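Local structure of type III Pentaketide Synthase (Neurospora crassa, 3EUO) at residues 105-110 with 154-159; 222-227 with 341-346. The protein probably catalyses acyl transfers from thioesters as a fungal type III polyketide synthase of the chalcone and stilbene synthase family, building pentaketides. One frame throughout, in Å; residues are numbered along the deposited sequence.

In the fold
From the N terminus, the chain reaches contact 1 at strand 105-109; 43 residues, among them strand 134-138 and the first turns of helix 145-162, separate it from 154-159 of that helix, which packs back on it. Contact 2 opens later, where the chain enters strand 224-233, and closes 113 residues on. The two are in series, neither nested nor crossed, with centres about 20 Å apart. Both involve one mixed sheet: contact 1 lays helix 145-162 on strand 105-109, next to the outermost strand 134-138; contact 2 joins strand 224-233, between 4-11 and 370-378, to the break between helices 334-342 and 345-348. They meet directly where Ala154 CB packs 3.8 Å from Leu226 CD2.

Contact 1 (105-110 with 154-159); sequences HMVSTT and ANLCLG
Val107 and Leu156 meet tip to tip, Val107 CG2 lying 3.6 Å from Leu156 CD1. The leucine comes down from its helix with CG anti to its own carbonyl carbon (chi1 -64°) and CD1 anti to CA (chi2 173°), which carries that methyl to the strand. Two residues back, His105 crosses the root of the same leucine obliquely: its ring carbon CD2 is 4.0 Å from Leu156 CB. One leucine thus serves both strand residues, its CB beside the imidazole and its branch end against the valine. The helix belongs to a beta-alpha-beta crossover of the thiolase-like fold: strand 134-138 leads through helix 145-162 to strand 168-175, and strand 105-109 runs parallel between those two strands, beneath the helix. No hydrogen bond joins the segments, and the three touching residues are buried. Ile169 of strand 168-175 touches both His105 and Leu156, while His160, one turn further along the helix, meets the His105 ring edge-to-face. Toward the dimer partner, Leu156 also packs on Asn155 of the second subunit, and Asn155 ND2 hydrogen-bonds Glu134 OE1 of that subunit.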
ATOM      1  N   HIS A 105       5.989  -7.150 -12.721  1.00 13.39           N
ATOM      2  CA  HIS A 105       5.320  -6.584 -11.553  1.00 12.80           C
ATOM      3  C   HIS A 105       6.360  -5.814 -10.751  1.00 12.33           C
ATOM      4  O   HIS A 105       7.567  -6.062 -10.870  1.00 12.44           O
ATOM      5  CB  HIS A 105       4.790  -7.660 -10.590  1.00 12.96           C
ATOM      6  CG  HIS A 105       3.889  -8.697 -11.191  1.00 13.63           C
ATOM      7  ND1 HIS A 105       4.319  -9.625 -12.117  1.00 15.33           N
ATOM      8  CD2 HIS A 105       2.609  -9.029 -10.899  1.00 14.69           C
ATOM      9  CE1 HIS A 105       3.326 -10.447 -12.410  1.00 15.65           C
ATOM     10  NE2 HIS A 105       2.279 -10.114 -11.675  1.00 15.16           N
ATOM     11  N   MET A 106       5.882  -4.916  -9.896  1.00 11.89           N
ATOM     12  CA  MET A 106       6.713  -4.217  -8.926  1.00 10.88           C
ATOM     13  C   MET A 106       5.959  -4.275  -7.599  1.00 11.10           C
ATOM     14  O   MET A 106       4.764  -3.988  -7.560  1.00 11.48           O
ATOM     15  CB  MET A 106       6.933  -2.767  -9.376  1.00 11.21           C
ATOM     16  CG  MET A 106       7.875  -1.931  -8.519  1.00 12.37           C
ATOM     17  SD  MET A 106       8.128  -0.302  -9.306  1.00  7.38           S
ATOM     18  CE  MET A 106       9.619  -0.555 -10.230  1.00 18.15           C
ATOM     19  N   VAL A 107       6.628  -4.705  -6.532  1.00 11.10           N
ATOM     20  CA  VAL A 107       6.032  -4.645  -5.186  1.00 11.20           C
ATOM     21  C   VAL A 107       6.949  -3.794  -4.325  1.00 11.80           C
ATOM     22  O   VAL A 107       8.079  -4.193  -4.048  1.00 12.23           O
ATOM     23  CB  VAL A 107       5.839  -6.038  -4.529  1.00 11.29           C
ATOM     24  CG1 VAL A 107       5.181  -5.894  -3.152  1.00 11.77           C
ATOM     25  CG2 VAL A 107       4.987  -6.946  -5.408  1.00 10.79           C
ATOM     26  N   SER A 108       6.458  -2.628  -3.912  1.00 11.30           N
ATOM     27  CA  SER A 108       7.271  -1.645  -3.195  1.00 11.73           C
ATOM     28  C   SER A 108       6.711  -1.387  -1.816  1.00 11.15           C
ATOM     29  O   SER A 108       5.523  -1.570  -1.579  1.00 11.14           O
ATOM     30  CB  SER A 108       7.334  -0.317  -3.963  1.00 11.43           C
ATOM     31  OG  SER A 108       7.813  -0.521  -5.283  1.00 12.88           O
ATOM     32  N   THR A 109       7.570  -0.939  -0.912  1.00 11.68           N
ATOM     33  CA  THR A 109       7.111  -0.582   0.423  1.00 11.69           C
ATOM     34  C   THR A 109       7.846   0.649   0.939  1.00 11.61           C
ATOM     35  O   THR A 109       8.987   0.918   0.548  1.00 11.99           O
ATOM     36  CB  THR A 109       7.225  -1.786   1.395  1.00 12.12           C
ATOM     37  OG1 THR A 109       6.555  -1.493   2.630  1.00 13.23           O
ATOM     38  CG2 THR A 109       8.668  -2.158   1.659  1.00 12.35           C
ATOM     39  N   THR A 110       7.156   1.409   1.783  1.00 11.20           N
ATOM     40  CA  THR A 110       7.756   2.472   2.590  1.00 10.66           C
ATOM     41  C   THR A 110       6.777   2.851   3.691  1.00 11.00           C
ATOM     42  O   THR A 110       5.573   2.731   3.506  1.00 11.16           O
ATOM     43  CB  THR A 110       8.125   3.735   1.763  1.00 10.52           C
ATOM     44  OG1 THR A 110       8.875   4.642   2.588  1.00 11.23           O
ATOM     45  CG2 THR A 110       6.874   4.449   1.216  1.00 10.76           C
ATOM     46  N   ALA A 154       5.861 -13.266  -4.040  1.00 12.18           N
ATOM     47  CA  ALA A 154       5.811 -14.717  -4.245  1.00 12.39           C
ATOM     48  C   ALA A 154       4.422 -15.152  -4.701  1.00 12.03           C
ATOM     49  O   ALA A 154       4.288 -15.915  -5.658  1.00 12.55           O
ATOM     50  CB  ALA A 154       6.217 -15.463  -2.971  1.00 11.96           C
ATOM     51  N   ASN A 155       3.389 -14.652  -4.026  1.00 12.33           N
ATOM     52  CA  ASN A 155       2.009 -14.951  -4.410  1.00 12.56           C
ATOM     53  C   ASN A 155       1.700 -14.460  -5.830  1.00 12.70           C
ATOM     54  O   ASN A 155       1.055 -15.159  -6.611  1.00 12.70           O
ATOM     55  CB  ASN A 155       1.024 -14.325  -3.415  1.00 12.63           C
ATOM     56  CG  ASN A 155       1.078 -14.975  -2.037  1.00 13.99           C
ATOM     57  OD1 ASN A 155       1.448 -16.142  -1.898  1.00 15.08           O
ATOM     58  ND2 ASN A 155       0.665 -14.225  -1.013  1.00 14.32           N
ATOM     59  N   LEU A 156       2.192 -13.267  -6.160  1.00 12.35           N
ATOM     60  CA  LEU A 156       1.985 -12.685  -7.484  1.00 12.67           C
ATOM     61  C   LEU A 156       2.716 -13.486  -8.568  1.00 12.73           C
ATOM     62  O   LEU A 156       2.158 -13.743  -9.642  1.00 13.15           O
ATOM     63  CB  LEU A 156       2.404 -11.207  -7.494  1.00 12.80           C
ATOM     64  CG  LEU A 156       1.592 -10.259  -6.597  1.00 12.65           C
ATOM     65  CD1 LEU A 156       2.251  -8.895  -6.590  1.00 12.49           C
ATOM     66  CD2 LEU A 156       0.138 -10.142  -7.066  1.00 13.33           C
ATOM     67  N   CYS A 157       3.952 -13.891  -8.281  1.00 12.70           N
ATOM     68  CA  CYS A 157       4.691 -14.786  -9.181  1.00 12.92           C
ATOM     69  C   CYS A 157       3.874 -16.041  -9.478  1.00 12.74           C
ATOM     70  O   CYS A 157       3.740 -16.448 -10.632  1.00 13.00           O
ATOM     71  CB  CYS A 157       6.033 -15.201  -8.570  1.00 12.73           C
ATOM     72  SG  CYS A 157       7.366 -14.019  -8.792  1.00 14.49           S
ATOM     73  N   LEU A 158       3.331 -16.651  -8.432  1.00 12.88           N
ATOM     74  CA  LEU A 158       2.560 -17.893  -8.601  1.00 12.85           C
ATOM     75  C   LEU A 158       1.249 -17.676  -9.373  1.00 13.36           C
ATOM     76  O   LEU A 158       0.739 -18.596 -10.035  1.00 13.39           O
ATOM     77  CB  LEU A 158       2.334 -18.590  -7.251  1.00 13.17           C
ATOM     78  CG  LEU A 158       3.595 -19.160  -6.581  1.00 12.94           C
ATOM     79  CD1 LEU A 158       3.290 -19.686  -5.195  1.00 14.20           C
ATOM     80  CD2 LEU A 158       4.228 -20.264  -7.433  1.00 15.52           C
ATOM     81  N   GLY A 159       0.709 -16.461  -9.307  1.00 13.76           N
ATOM     82  CA  GLY A 159      -0.460 -16.098 -10.117  1.00 14.55           C
ATOM     83  C   GLY A 159      -0.143 -16.184 -11.602  1.00 15.19           C
ATOM     84  O   GLY A 159      -0.947 -16.677 -12.399  1.00 15.89           O
TER

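Contact 2 (222-227 with 341-346); sequences AIYDLL and RLREKD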
ATOM      1  N   ALA A 222      20.775 -18.395  -9.789  1.00 26.32           N
ATOM      2  CA  ALA A 222      20.001 -17.600  -8.848  1.00 24.62           C
ATOM      3  C   ALA A 222      20.824 -17.490  -7.578  1.00 23.46           C
ATOM      4  O   ALA A 222      21.780 -18.244  -7.390  1.00 22.90           O
ATOM      5  CB  ALA A 222      18.661 -18.248  -8.567  1.00 24.52           C
ATOM      6  N   ILE A 223      20.473 -16.537  -6.722  1.00 22.02           N
ATOM      7  CA  ILE A 223      21.189 -16.352  -5.465  1.00 20.52           C
ATOM      8  C   ILE A 223      20.524 -17.181  -4.370  1.00 19.84           C
ATOM      9  O   ILE A 223      21.193 -17.931  -3.658  1.00 19.38           O
ATOM     10  CB  ILE A 223      21.301 -14.859  -5.062  1.00 20.83           C
ATOM     11  CG1 ILE A 223      22.074 -14.073  -6.118  1.00 21.23           C
ATOM     12  CG2 ILE A 223      22.044 -14.711  -3.757  1.00 20.04           C
ATOM     13  CD1 ILE A 223      21.218 -13.333  -7.058  1.00 24.19           C
ATOM     14  N   TYR A 224      19.203 -17.049  -4.253  1.00 18.72           N
ATOM     15  CA  TYR A 224      18.418 -17.820  -3.295  1.00 17.85           C
ATOM     16  C   TYR A 224      17.196 -18.374  -3.999  1.00 17.81           C
ATOM     17  O   TYR A 224      16.662 -17.728  -4.901  1.00 18.24           O
ATOM     18  CB  TYR A 224      17.916 -16.941  -2.145  1.00 17.31           C
ATOM     19  CG  TYR A 224      18.970 -16.243  -1.316  1.00 16.52           C
ATOM     20  CD1 TYR A 224      19.675 -16.931  -0.320  1.00 16.21           C
ATOM     21  CD2 TYR A 224      19.235 -14.889  -1.493  1.00 15.48           C
ATOM     22  CE1 TYR A 224      20.637 -16.288   0.458  1.00 16.46           C
ATOM     23  CE2 TYR A 224      20.194 -14.232  -0.712  1.00 16.43           C
ATOM     24  CZ  TYR A 224      20.887 -14.942   0.262  1.00 16.10           C
ATOM     25  OH  TYR A 224      21.832 -14.292   1.032  1.00 16.14           O
ATOM     26  N   ASP A 225      16.762 -19.561  -3.589  1.00 17.49           N
ATOM     27  CA  ASP A 225      15.428 -20.055  -3.931  1.00 17.35           C
ATOM     28  C   ASP A 225      14.495 -19.780  -2.751  1.00 16.73           C
ATOM     29  O   ASP A 225      14.875 -19.983  -1.598  1.00 16.72           O
ATOM     30  CB  ASP A 225      15.463 -21.552  -4.228  1.00 17.91           C
ATOM     31  CG  ASP A 225      16.333 -21.892  -5.421  1.00 20.42           C
ATOM     32  OD1 ASP A 225      16.116 -21.316  -6.507  1.00 23.87           O
ATOM     33  OD2 ASP A 225      17.234 -22.740  -5.271  1.00 23.79           O
ATOM     34  N   LEU A 226      13.286 -19.298  -3.033  1.00 16.26           N
ATOM     35  CA  LEU A 226      12.317 -19.027  -1.971  1.00 15.75           C
ATOM     36  C   LEU A 226      11.416 -20.251  -1.811  1.00 15.82           C
ATOM     37  O   LEU A 226      10.674 -20.597  -2.724  1.00 16.10           O
ATOM     38  CB  LEU A 226      11.504 -17.761  -2.279  1.00 15.46           C
ATOM     39  CG  LEU A 226      10.366 -17.364  -1.331  1.00 15.22           C
ATOM     40  CD1 LEU A 226      10.820 -17.262   0.126  1.00 13.40           C
ATOM     41  CD2 LEU A 226       9.730 -16.052  -1.797  1.00 15.16           C
ATOM     42  N   LEU A 227      11.494 -20.905  -0.653  1.00 15.74           N
ATOM     43  CA  LEU A 227      10.827 -22.198  -0.472  1.00 15.81           C
ATOM     44  C   LEU A 227       9.500 -22.111   0.258  1.00 15.63           C
ATOM     45  O   LEU A 227       8.593 -22.910   0.024  1.00 15.16           O
ATOM     46  CB  LEU A 227      11.745 -23.185   0.257  1.00 15.98           C
ATOM     47  CG  LEU A 227      13.098 -23.491  -0.398  1.00 17.42           C
ATOM     48  CD1 LEU A 227      13.880 -24.490   0.451  1.00 18.23           C
ATOM     49  CD2 LEU A 227      12.936 -23.996  -1.824  1.00 17.79           C
ATOM     50  N   ARG A 341      24.246  -8.779   2.006  1.00 15.63           N
ATOM     51  CA  ARG A 341      25.518  -8.864   2.724  1.00 15.98           C
ATOM     52  C   ARG A 341      25.873 -10.309   3.085  1.00 16.25           C
ATOM     53  O   ARG A 341      27.046 -10.684   3.056  1.00 16.17           O
ATOM     54  CB  ARG A 341      25.481  -7.982   3.975  1.00 16.23           C
ATOM     55  CG  ARG A 341      26.768  -7.955   4.802  1.00 16.83           C
ATOM     56  CD  ARG A 341      27.844  -7.068   4.184  1.00 18.13           C
ATOM     57  NE  ARG A 341      28.946  -6.863   5.123  1.00 19.25           N
ATOM     58  CZ  ARG A 341      30.222  -7.150   4.880  1.00 20.44           C
ATOM     59  NH1 ARG A 341      30.592  -7.638   3.706  1.00 21.16           N
ATOM     60  NH2 ARG A 341      31.134  -6.926   5.814  1.00 21.12           N
ATOM     61  N   LEU A 342      24.863 -11.113   3.412  1.00 16.41           N
ATOM     62  CA  LEU A 342      25.078 -12.501   3.837  1.00 16.96           C
ATOM     63  C   LEU A 342      25.875 -13.307   2.818  1.00 17.40           C
ATOM     64  O   LEU A 342      26.690 -14.154   3.189  1.00 17.39           O
ATOM     65  CB  LEU A 342      23.742 -13.196   4.129  1.00 17.29           C
ATOM     66  CG  LEU A 342      23.761 -14.639   4.653  1.00 17.23           C
ATOM     67  CD1 LEU A 342      24.458 -14.744   6.002  1.00 17.16           C
ATOM     68  CD2 LEU A 342      22.347 -15.195   4.738  1.00 16.96           C
ATOM     69  N   ARG A 343      25.641 -13.045   1.534  1.00 17.94           N
ATOM     70  CA  ARG A 343      26.276 -13.847   0.488  1.00 18.42           C
ATOM     71  C   ARG A 343      27.641 -13.314   0.037  1.00 18.96           C
ATOM     72  O   ARG A 343      28.205 -13.805  -0.942  1.00 18.91           O
ATOM     73  CB  ARG A 343      25.323 -14.080  -0.704  1.00 18.60           C
ATOM     74  CG  ARG A 343      24.657 -12.825  -1.288  1.00 17.36           C
ATOM     75  CD  ARG A 343      25.635 -11.930  -2.037  1.00 16.79           C
ATOM     76  NE  ARG A 343      24.972 -10.818  -2.725  1.00 16.32           N
ATOM     77  CZ  ARG A 343      24.489 -10.871  -3.969  1.00 17.01           C
ATOM     78  NH1 ARG A 343      24.577 -11.987  -4.688  1.00 18.07           N
ATOM     79  NH2 ARG A 343      23.912  -9.802  -4.498  1.00 16.69           N
ATOM     80  N   GLU A 344      28.174 -12.323   0.755  1.00 19.57           N
ATOM     81  CA  GLU A 344      29.492 -11.766   0.447  1.00 20.93           C
ATOM     82  C   GLU A 344      30.597 -12.571   1.137  1.00 21.61           C
ATOM     83  O   GLU A 344      30.362 -13.176   2.187  1.00 21.46           O
ATOM     84  CB  GLU A 344      29.558 -10.283   0.825  1.00 20.80           C
ATOM     85  CG  GLU A 344      28.567  -9.431   0.025  1.00 21.40           C
ATOM     86  CD  GLU A 344      28.683  -7.937   0.279  1.00 21.88           C
ATOM     87  OE1 GLU A 344      29.428  -7.520   1.195  1.00 23.24           O
ATOM     88  OE2 GLU A 344      28.009  -7.172  -0.447  1.00 24.82           O
ATOM     89  N   LYS A 345      31.789 -12.582   0.543  1.00 23.03           N
ATOM     90  CA  LYS A 345      32.886 -13.444   1.013  1.00 24.57           C
ATOM     91  C   LYS A 345      33.291 -13.231   2.474  1.00 24.93           C
ATOM     92  O   LYS A 345      33.577 -14.197   3.182  1.00 25.41           O
ATOM     93  CB  LYS A 345      34.119 -13.322   0.110  1.00 24.87           C
ATOM     94  CG  LYS A 345      33.904 -13.722  -1.345  1.00 26.97           C
ATOM     95  CD  LYS A 345      33.813 -15.236  -1.534  1.00 31.53           C
ATOM     96  CE  LYS A 345      33.650 -15.608  -3.014  1.00 32.86           C
ATOM     97  NZ  LYS A 345      32.338 -15.157  -3.580  1.00 34.29           N
ATOM     98  N   ASP A 346      33.321 -11.985   2.938  1.00 25.52           N
ATOM     99  CA  ASP A 346      33.767 -11.752   4.314  1.00 25.86           C
ATOM    100  C   ASP A 346      32.737 -12.206   5.348  1.00 25.28           C
ATOM    101  O   ASP A 346      33.072 -12.437   6.513  1.00 25.20           O
ATOM    102  CB  ASP A 346      34.261 -10.315   4.544  1.00 26.73           C
ATOM    103  CG  ASP A 346      33.249  -9.276   4.151  1.00 28.41           C
ATOM    104  OD1 ASP A 346      32.078  -9.642   3.917  1.00 31.78           O
ATOM    105  OD2 ASP A 346      33.626  -8.084   4.073  1.00 31.36           O
TER
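Ile223 and Arg343 bring the two backbones closest, CA to CA 8.2 Å, where the residue just before strand 224-233 faces the short break between helices 334-342 and 345-348. Ile223 and Tyr224 both lie opposite Ile5 in a classic beta bulge, and both side chains reach the break. Arg343 puts CG between its backbone N and carbonyl carbon (chi1 51°) and turns sharply about CB-CG (chi2 71°), bringing NH1 obliquely to 3.6 Å from Ile223 CG1. Its NH2 is held by a salt bridge to Glu95 and a hydrogen bond to Asn340. The Tyr224 OH, hydrogen-bonded to Leu339 O, touches Leu342 CB at 3.8 Å and Arg343 CB at 3.9 Å. With Arg343 cut back to an alanine, Glu95 and Asn340 would probably lose this partner, and Ile223 the chain lying across it. Across the break, Arg341 NH1 of the first helix forms a salt bridge with Glu344 OE1 at 2.8 Å and binds Asp346 OD2, which lies in the guanidinium plane and accepts with its syn lone pair, at 3.1 Å. Around the contact, Arg343 rests on Leu8 of strand 4-11, Tyr224 on Leu376 of strand 370-378, and Leu342 on Val360 of strand 359-366 and Ala319 of helix 318-327.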